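Local coordinates for protein amine Dehydrogenase (Pseudomonas putida, PDB 1JMX) that probably supports amine oxidation as the beta-propeller subunit of a three-subunit amine dehydrogenase, lying against heme c and a partner chain, at residues G103-P112 and P124-T132; R154-Y162 and S237-T245. One frame throughout, in Å; residues are numbered along the deposited sequence.

Interaction 1 of 2, residues G103-P112 and P124-T132; sequences GKEVYATVNP and PPRLEVFST
Val106 with Phe130, Ala108 with Glu128 and Val110 with Arg126 are the hydrogen-bonded pairs of an antiparallel strand pairing inside one blade of a seven-bladed beta-propeller. The strands are 105-115, whose other edge pairs with 89-99, and 126-131, flanked by 142-145; the link between them carries Leu116 to Tyr120 of the heme c pocket. The straightest of these bonds, Val110 N to Arg126 O, is 2.7 Å long with 174° at the hydrogen.

Arg126 puts CG between its backbone N and carbonyl carbon (chi1 61°) and then runs extended, rising off the sheet beside Pro112, whose CG lies 3.4 Å from Arg126 NH1. Its NE bridges to Glu128 OE2 at 3.0 Å, meeting that oxygen from above the carboxylate plane, while NH1 has a salt bridge to Glu89. A leucine in its place would probably leave both Glu128 and Glu89 without their cationic mate and uncover part of the Pro112 ring.

On the opposite face, Val129 CG1 touches both Glu105 CD at 3.5 Å and Tyr107 CE2 at 3.7 Å; Glu105 OE2 forms a salt bridge with Arg142 of the neighbouring strand 142-145. At the far end Thr132 closes the pairing: its OG1 donates to Gly103 O at 3.0 Å, in the carbonyl plane, and its CG2 presses on Val106 CG2 at a tight 3.4 Å.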
loop_
_atom_site.group_PDB
_atom_site.type_symbol
_atom_site.label_atom_id
_atom_site.label_comp_id
_atom_site.label_asym_id
_atom_site.label_seq_id
_atom_site.Cartn_x
_atom_site.Cartn_y
_atom_site.Cartn_z
ATOM N N GLY B 103 20.196 -31.859 18.586
ATOM C CA GLY B 103 20.237 -30.550 19.221
ATOM C C GLY B 103 21.608 -29.921 19.395
ATOM O O GLY B 103 21.773 -29.029 20.223
ATOM N N LYS B 104 22.583 -30.363 18.602
ATOM C CA LYS B 104 23.949 -29.851 18.690
ATOM C C LYS B 104 24.278 -28.721 17.727
ATOM O O LYS B 104 25.263 -28.015 17.913
ATOM C CB LYS B 104 24.953 -31.000 18.543
ATOM C CG LYS B 104 25.007 -31.911 19.778
ATOM C CD LYS B 104 25.660 -33.261 19.476
ATOM C CE LYS B 104 27.064 -33.088 18.918
ATOM N NZ LYS B 104 27.585 -34.359 18.344
ATOM N N GLU B 105 23.480 -28.563 16.680
ATOM C CA GLU B 105 23.708 -27.490 15.719
ATOM C C GLU B 105 22.398 -26.807 15.371
ATOM O O GLU B 105 21.323 -27.390 15.506
ATOM C CB GLU B 105 24.316 -28.009 14.418
ATOM C CG GLU B 105 25.465 -28.957 14.574
ATOM C CD GLU B 105 26.228 -29.147 13.283
ATOM O OE1 GLU B 105 25.640 -29.606 12.274
ATOM O OE2 GLU B 105 27.430 -28.816 13.288
ATOM N N VAL B 106 22.515 -25.561 14.927
ATOM C CA VAL B 106 21.381 -24.760 14.502
ATOM C C VAL B 106 21.761 -24.241 13.114
ATOM O O VAL B 106 22.883 -23.788 12.898
ATOM C CB VAL B 106 21.101 -23.561 15.465
ATOM C CG1 VAL B 106 19.969 -22.690 14.920
ATOM C CG2 VAL B 106 20.727 -24.069 16.855
ATOM N N TYR B 107 20.843 -24.385 12.168
ATOM C CA TYR B 107 21.062 -23.942 10.804
ATOM C C TYR B 107 20.192 -22.716 10.541
ATOM O O TYR B 107 19.122 -22.565 11.116
ATOM C CB TYR B 107 20.706 -25.062 9.824
ATOM C CG TYR B 107 21.194 -26.422 10.262
ATOM C CD1 TYR B 107 20.320 -27.345 10.840
ATOM C CD2 TYR B 107 22.543 -26.764 10.157
ATOM C CE1 TYR B 107 20.777 -28.564 11.310
ATOM C CE2 TYR B 107 23.009 -27.980 10.620
ATOM C CZ TYR B 107 22.123 -28.874 11.200
ATOM O OH TYR B 107 22.598 -30.063 11.693
ATOM N N ALA B 108 20.670 -21.832 9.681
ATOM C CA ALA B 108 19.925 -20.632 9.352
ATOM C C ALA B 108 20.370 -20.133 7.996
ATOM O O ALA B 108 21.567 -20.052 7.737
ATOM C CB ALA B 108 20.175 -19.562 10.405
ATOM N N THR B 109 19.435 -19.906 7.078
ATOM C CA THR B 109 19.879 -19.361 5.806
ATOM C C THR B 109 19.790 -17.843 5.941
ATOM O O THR B 109 18.824 -17.301 6.492
ATOM C CB THR B 109 19.174 -19.940 4.535
ATOM O OG1 THR B 109 18.364 -18.943 3.917
ATOM C CG2 THR B 109 18.383 -21.160 4.839
ATOM N N VAL B 110 20.888 -17.194 5.574
ATOM C CA VAL B 110 21.034 -15.757 5.666
ATOM C C VAL B 110 21.043 -15.074 4.308
ATOM O O VAL B 110 21.831 -15.428 3.427
ATOM C CB VAL B 110 22.357 -15.397 6.402
ATOM C CG1 VAL B 110 22.502 -13.901 6.533
ATOM C CG2 VAL B 110 22.413 -16.062 7.773
ATOM N N ASN B 111 20.130 -14.120 4.149
ATOM C CA ASN B 111 20.018 -13.297 2.946
ATOM C C ASN B 111 20.750 -12.023 3.385
ATOM O O ASN B 111 20.184 -11.191 4.088
ATOM C CB ASN B 111 18.546 -12.958 2.638
ATOM C CG ASN B 111 17.697 -14.183 2.295
ATOM O OD1 ASN B 111 16.472 -14.097 2.243
ATOM N ND2 ASN B 111 18.340 -15.308 2.034
ATOM N N PRO B 112 22.034 -11.881 3.018
ATOM C CA PRO B 112 22.783 -10.692 3.420
ATOM C C PRO B 112 22.781 -9.537 2.436
ATOM O O PRO B 112 22.607 -9.717 1.231
ATOM C CB PRO B 112 24.182 -11.249 3.607
ATOM C CG PRO B 112 24.289 -12.198 2.466
ATOM C CD PRO B 112 22.924 -12.855 2.361
ATOM N N PRO B 124 24.465 -13.066 -2.502
ATOM C CA PRO B 124 23.823 -14.383 -2.574
ATOM C C PRO B 124 23.580 -14.930 -1.167
ATOM O O PRO B 124 24.324 -14.618 -0.238
ATOM C CB PRO B 124 24.867 -15.225 -3.312
ATOM C CG PRO B 124 25.530 -14.237 -4.194
ATOM C CD PRO B 124 25.719 -13.059 -3.275
ATOM N N PRO B 125 22.497 -15.700 -0.976
ATOM C CA PRO B 125 22.222 -16.257 0.353
ATOM C C PRO B 125 23.223 -17.359 0.744
ATOM O O PRO B 125 23.981 -17.864 -0.090
ATOM C CB PRO B 125 20.809 -16.819 0.195
ATOM C CG PRO B 125 20.214 -15.965 -0.896
ATOM C CD PRO B 125 21.349 -15.899 -1.871
ATOM N N ARG B 126 23.225 -17.720 2.022
ATOM C CA ARG B 126 24.119 -18.759 2.535
ATOM C C ARG B 126 23.555 -19.402 3.787
ATOM O O ARG B 126 22.857 -18.759 4.552
ATOM C CB ARG B 126 25.507 -18.181 2.856
ATOM C CG ARG B 126 25.488 -17.102 3.922
ATOM C CD ARG B 126 26.852 -16.503 4.167
ATOM N NE ARG B 126 26.738 -15.328 5.026
ATOM C CZ ARG B 126 26.883 -14.077 4.607
ATOM N NH1 ARG B 126 27.162 -13.820 3.332
ATOM N NH2 ARG B 126 26.706 -13.076 5.456
ATOM N N LEU B 127 23.812 -20.691 3.960
ATOM C CA LEU B 127 23.374 -21.395 5.154
ATOM C C LEU B 127 24.554 -21.297 6.118
ATOM O O LEU B 127 25.702 -21.453 5.715
ATOM C CB LEU B 127 23.091 -22.873 4.851
ATOM C CG LEU B 127 22.562 -23.701 6.033
ATOM C CD1 LEU B 127 21.047 -23.538 6.141
ATOM C CD2 LEU B 127 22.910 -25.163 5.848
ATOM N N GLU B 128 24.273 -20.964 7.368
ATOM C CA GLU B 128 25.301 -20.866 8.391
ATOM C C GLU B 128 24.944 -21.851 9.492
ATOM O O GLU B 128 23.799 -21.911 9.933
ATOM C CB GLU B 128 25.380 -19.451 8.957
ATOM C CG GLU B 128 25.846 -18.424 7.950
ATOM C CD GLU B 128 26.021 -17.050 8.538
ATOM O OE1 GLU B 128 25.451 -16.751 9.603
ATOM O OE2 GLU B 128 26.743 -16.261 7.921
ATOM N N VAL B 129 25.921 -22.655 9.891
ATOM C CA VAL B 129 25.732 -23.654 10.926
ATOM C C VAL B 129 26.372 -23.142 12.200
ATOM O O VAL B 129 27.482 -22.623 12.179
ATOM C CB VAL B 129 26.399 -24.989 10.543
ATOM C CG1 VAL B 129 26.022 -26.066 11.535
ATOM C CG2 VAL B 129 26.009 -25.397 9.129
ATOM N N PHE B 130 25.662 -23.266 13.309
ATOM C CA PHE B 130 26.173 -22.818 14.591
ATOM C C PHE B 130 26.121 -23.998 15.536
ATOM O O PHE B 130 25.233 -24.845 15.445
ATOM C CB PHE B 130 25.310 -21.691 15.165
ATOM C CG PHE B 130 25.183 -20.507 14.259
ATOM C CD1 PHE B 130 24.153 -20.433 13.329
ATOM C CD2 PHE B 130 26.101 -19.467 14.322
ATOM C CE1 PHE B 130 24.044 -19.343 12.475
ATOM C CE2 PHE B 130 25.995 -18.372 13.469
ATOM C CZ PHE B 130 24.967 -18.314 12.547
ATOM N N SER B 131 27.121 -24.086 16.392
ATOM C CA SER B 131 27.159 -25.137 17.379
ATOM C C SER B 131 26.452 -24.545 18.589
ATOM O O SER B 131 26.751 -23.424 19.000
ATOM C CB SER B 131 28.600 -25.492 17.718
ATOM O OG SER B 131 28.635 -26.432 18.767
ATOM N N THR B 132 25.482 -25.271 19.129
ATOM C CA THR B 132 24.730 -24.781 20.277
ATOM C C THR B 132 25.579 -24.687 21.545
ATOM O O THR B 132 25.219 -23.987 22.499
ATOM C CB THR B 132 23.500 -25.653 20.540
ATOM O OG1 THR B 132 23.907 -27.011 20.730
ATOM C CG2 THR B 132 22.546 -25.577 19.363
HETATM O O HOH W 1 28.433 -28.825 16.619
#

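Interaction 2 of 2, residues R154-Y162 and S237-T245; sequences RAADDGSLY and SVDLKTGKT
Two hairpin turns meet here: the type I turn Ala156 to Gly159, joining strands 153-155 and 161-164, sits against the bend that follows strand 230-239. One backbone bond joins them, Asp157 N to Leu240 O, 2.9 Å long and almost straight at 177°. Beside it the Asp157 carboxylate lies along the aliphatic part of Lys241, OD2 being 3.4 Å from CG. The ammonium end of Lys241 curls back instead, to Arg207 O and, weakly, to Asp239 OD1.

The hairpins belong to successive blades of the propeller, and side chains, mostly apolar, pack across the junction between them. Val238 CG1 makes a CH-pi contact over the centre of the Tyr162 ring, 3.6 Å from its centroid. Leu240 reaches in with CG beside its backbone N (chi1 -62°) and lays CD1 over one face of the Arg154 guanidinium, 3.5 Å from NH2. That guanidinium is brought round by a chain bent at both chi2 and chi3.

At the tip of the ring Tyr162 OH, hydrogen-bonded to Lys170, passes 3.4 Å from Gly243 CA; a beta-carbon there would probably come too close to the hydroxyl.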
loop_
_atom_site.group_PDB
_atom_site.type_symbol
_atom_site.label_atom_id
_atom_site.label_comp_id
_atom_site.label_asym_id
_atom_site.label_seq_id
_atom_site.Cartn_x
_atom_site.Cartn_y
_atom_site.Cartn_z
ATOM N N ARG B 154 13.326 -27.669 8.029
ATOM C CA ARG B 154 13.130 -28.627 9.117
ATOM C C ARG B 154 14.149 -29.748 8.960
ATOM O O ARG B 154 14.346 -30.262 7.868
ATOM C CB ARG B 154 11.715 -29.226 9.103
ATOM C CG ARG B 154 10.556 -28.246 9.340
ATOM C CD ARG B 154 10.534 -27.664 10.733
ATOM N NE ARG B 154 10.599 -28.689 11.766
ATOM C CZ ARG B 154 9.565 -29.405 12.202
ATOM N NH1 ARG B 154 8.352 -29.221 11.689
ATOM N NH2 ARG B 154 9.744 -30.288 13.183
ATOM N N ALA B 155 14.816 -30.103 10.049
ATOM C CA ALA B 155 15.806 -31.167 10.012
ATOM C C ALA B 155 15.125 -32.508 10.247
ATOM O O ALA B 155 14.434 -32.700 11.248
ATOM C CB ALA B 155 16.881 -30.931 11.068
ATOM N N ALA B 156 15.268 -33.407 9.283
ATOM C CA ALA B 156 14.702 -34.738 9.390
ATOM C C ALA B 156 15.522 -35.541 10.405
ATOM O O ALA B 156 16.608 -35.123 10.804
ATOM C CB ALA B 156 14.710 -35.415 8.032
ATOM N N ASP B 157 14.975 -36.678 10.825
ATOM C CA ASP B 157 15.601 -37.585 11.788
ATOM C C ASP B 157 16.996 -38.072 11.407
ATOM O O ASP B 157 17.844 -38.295 12.277
ATOM C CB ASP B 157 14.718 -38.819 11.999
ATOM C CG ASP B 157 13.550 -38.562 12.917
ATOM O OD1 ASP B 157 13.498 -37.493 13.565
ATOM O OD2 ASP B 157 12.680 -39.460 12.997
ATOM N N ASP B 158 17.210 -38.301 10.117
ATOM C CA ASP B 158 18.499 -38.777 9.644
ATOM C C ASP B 158 19.490 -37.639 9.399
ATOM O O ASP B 158 20.419 -37.776 8.601
ATOM C CB ASP B 158 18.309 -39.600 8.375
ATOM C CG ASP B 158 17.925 -38.756 7.179
ATOM O OD1 ASP B 158 17.420 -37.629 7.350
ATOM O OD2 ASP B 158 18.148 -39.220 6.051
ATOM N N GLY B 159 19.255 -36.501 10.048
ATOM C CA GLY B 159 20.137 -35.358 9.895
ATOM C C GLY B 159 19.981 -34.517 8.637
ATOM O O GLY B 159 20.620 -33.471 8.536
ATOM N N SER B 160 19.193 -34.980 7.667
ATOM C CA SER B 160 18.962 -34.231 6.423
ATOM C C SER B 160 18.139 -32.968 6.668
ATOM O O SER B 160 17.289 -32.932 7.549
ATOM C CB SER B 160 18.253 -35.100 5.381
ATOM O OG SER B 160 19.149 -36.047 4.837
ATOM N N LEU B 161 18.371 -31.946 5.860
ATOM C CA LEU B 161 17.665 -30.687 6.023
ATOM C C LEU B 161 16.732 -30.418 4.852
ATOM O O LEU B 161 17.168 -30.304 3.707
ATOM C CB LEU B 161 18.674 -29.539 6.166
ATOM C CG LEU B 161 18.219 -28.183 6.705
ATOM C CD1 LEU B 161 17.872 -28.314 8.178
ATOM C CD2 LEU B 161 19.328 -27.158 6.509
ATOM N N TYR B 162 15.436 -30.381 5.139
ATOM C CA TYR B 162 14.437 -30.088 4.120
ATOM C C TYR B 162 14.266 -28.587 4.081
ATOM O O TYR B 162 13.952 -27.955 5.085
ATOM C CB TYR B 162 13.133 -30.827 4.412
ATOM C CG TYR B 162 13.270 -32.283 4.056
ATOM C CD1 TYR B 162 13.553 -33.240 5.034
ATOM C CD2 TYR B 162 13.197 -32.696 2.723
ATOM C CE1 TYR B 162 13.769 -34.569 4.695
ATOM C CE2 TYR B 162 13.409 -34.018 2.375
ATOM C CZ TYR B 162 13.694 -34.950 3.361
ATOM O OH TYR B 162 13.894 -36.259 3.011
ATOM N N SER B 237 3.425 -32.346 2.404
ATOM C CA SER B 237 4.012 -32.829 3.641
ATOM C C SER B 237 5.279 -33.648 3.420
ATOM O O SER B 237 5.431 -34.330 2.407
ATOM C CB SER B 237 2.996 -33.634 4.457
ATOM O OG SER B 237 2.696 -34.873 3.842
ATOM N N VAL B 238 6.212 -33.507 4.357
ATOM C CA VAL B 238 7.462 -34.243 4.323
ATOM C C VAL B 238 7.538 -34.975 5.651
ATOM O O VAL B 238 7.562 -34.350 6.706
ATOM C CB VAL B 238 8.692 -33.313 4.190
ATOM C CG1 VAL B 238 9.962 -34.147 4.050
ATOM C CG2 VAL B 238 8.534 -32.377 2.996
ATOM N N ASP B 239 7.502 -36.301 5.595
ATOM C CA ASP B 239 7.581 -37.129 6.795
ATOM C C ASP B 239 9.017 -37.012 7.300
ATOM O O ASP B 239 9.960 -37.404 6.608
ATOM C CB ASP B 239 7.251 -38.585 6.447
ATOM C CG ASP B 239 6.908 -39.417 7.667
ATOM O OD1 ASP B 239 7.734 -39.497 8.596
ATOM O OD2 ASP B 239 5.795 -39.987 7.696
ATOM N N LEU B 240 9.188 -36.449 8.491
ATOM C CA LEU B 240 10.525 -36.257 9.034
ATOM C C LEU B 240 11.231 -37.520 9.521
ATOM O O LEU B 240 12.411 -37.481 9.852
ATOM C CB LEU B 240 10.512 -35.181 10.116
ATOM C CG LEU B 240 10.090 -33.789 9.639
ATOM C CD1 LEU B 240 10.215 -32.814 10.788
ATOM C CD2 LEU B 240 10.944 -33.331 8.466
ATOM N N LYS B 241 10.512 -38.637 9.551
ATOM C CA LYS B 241 11.086 -39.911 9.974
ATOM C C LYS B 241 11.652 -40.670 8.773
ATOM O O LYS B 241 12.823 -41.059 8.752
ATOM C CB LYS B 241 10.020 -40.777 10.668
ATOM C CG LYS B 241 9.538 -40.215 12.001
ATOM C CD LYS B 241 8.276 -40.905 12.534
ATOM C CE LYS B 241 7.008 -40.493 11.749
ATOM N NZ LYS B 241 6.747 -39.004 11.718
ATOM N N THR B 242 10.832 -40.792 7.739
ATOM C CA THR B 242 11.184 -41.540 6.539
ATOM C C THR B 242 11.556 -40.727 5.304
ATOM O O THR B 242 11.996 -41.295 4.298
ATOM C CB THR B 242 10.011 -42.460 6.152
ATOM O OG1 THR B 242 8.819 -41.670 6.031
ATOM C CG2 THR B 242 9.786 -43.525 7.217
ATOM N N GLY B 243 11.342 -39.414 5.355
ATOM C CA GLY B 243 11.649 -38.578 4.205
ATOM C C GLY B 243 10.603 -38.670 3.104
ATOM O O GLY B 243 10.769 -38.079 2.037
ATOM N N LYS B 244 9.532 -39.424 3.352
ATOM C CA LYS B 244 8.440 -39.586 2.391
ATOM C C LYS B 244 7.694 -38.266 2.174
ATOM O O LYS B 244 7.304 -37.603 3.133
ATOM C CB LYS B 244 7.448 -40.630 2.905
ATOM C CG LYS B 244 7.909 -42.066 2.755
ATOM C CD LYS B 244 7.338 -42.970 3.866
ATOM C CE LYS B 244 5.860 -42.686 4.204
ATOM N NZ LYS B 244 5.656 -41.773 5.385
ATOM N N THR B 245 7.495 -37.894 0.917
ATOM C CA THR B 245 6.787 -36.660 0.592
ATOM C C THR B 245 5.361 -36.935 0.092
ATOM O O THR B 245 5.090 -37.993 -0.483
ATOM C CB THR B 245 7.564 -35.841 -0.456
ATOM O OG1 THR B 245 7.787 -36.642 -1.623
ATOM C CG2 THR B 245 8.902 -35.383 0.117
#

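Interaction 1 builds one blade from within, whereas interaction 2 joins two blades that follow it in the chain, so the pair spans three consecutive sheets. Their centres are about 18 Å apart, and they meet directly: Leu161, from the hairpin of 154-162, packs CD1 against Tyr107 CD1 at 3.7 Å and CD2 against Leu127 CD1 at 4.0 Å. Chemistry follows place. The strand pairing is largely buried and rests on repeated backbone bonds, with charged side chains bridging on its faces. The blade-to-blade contact is partly buried, has one backbone bond and relies on side chains over flat groups, grading into exposed Asp157 and Lys241 at the turns.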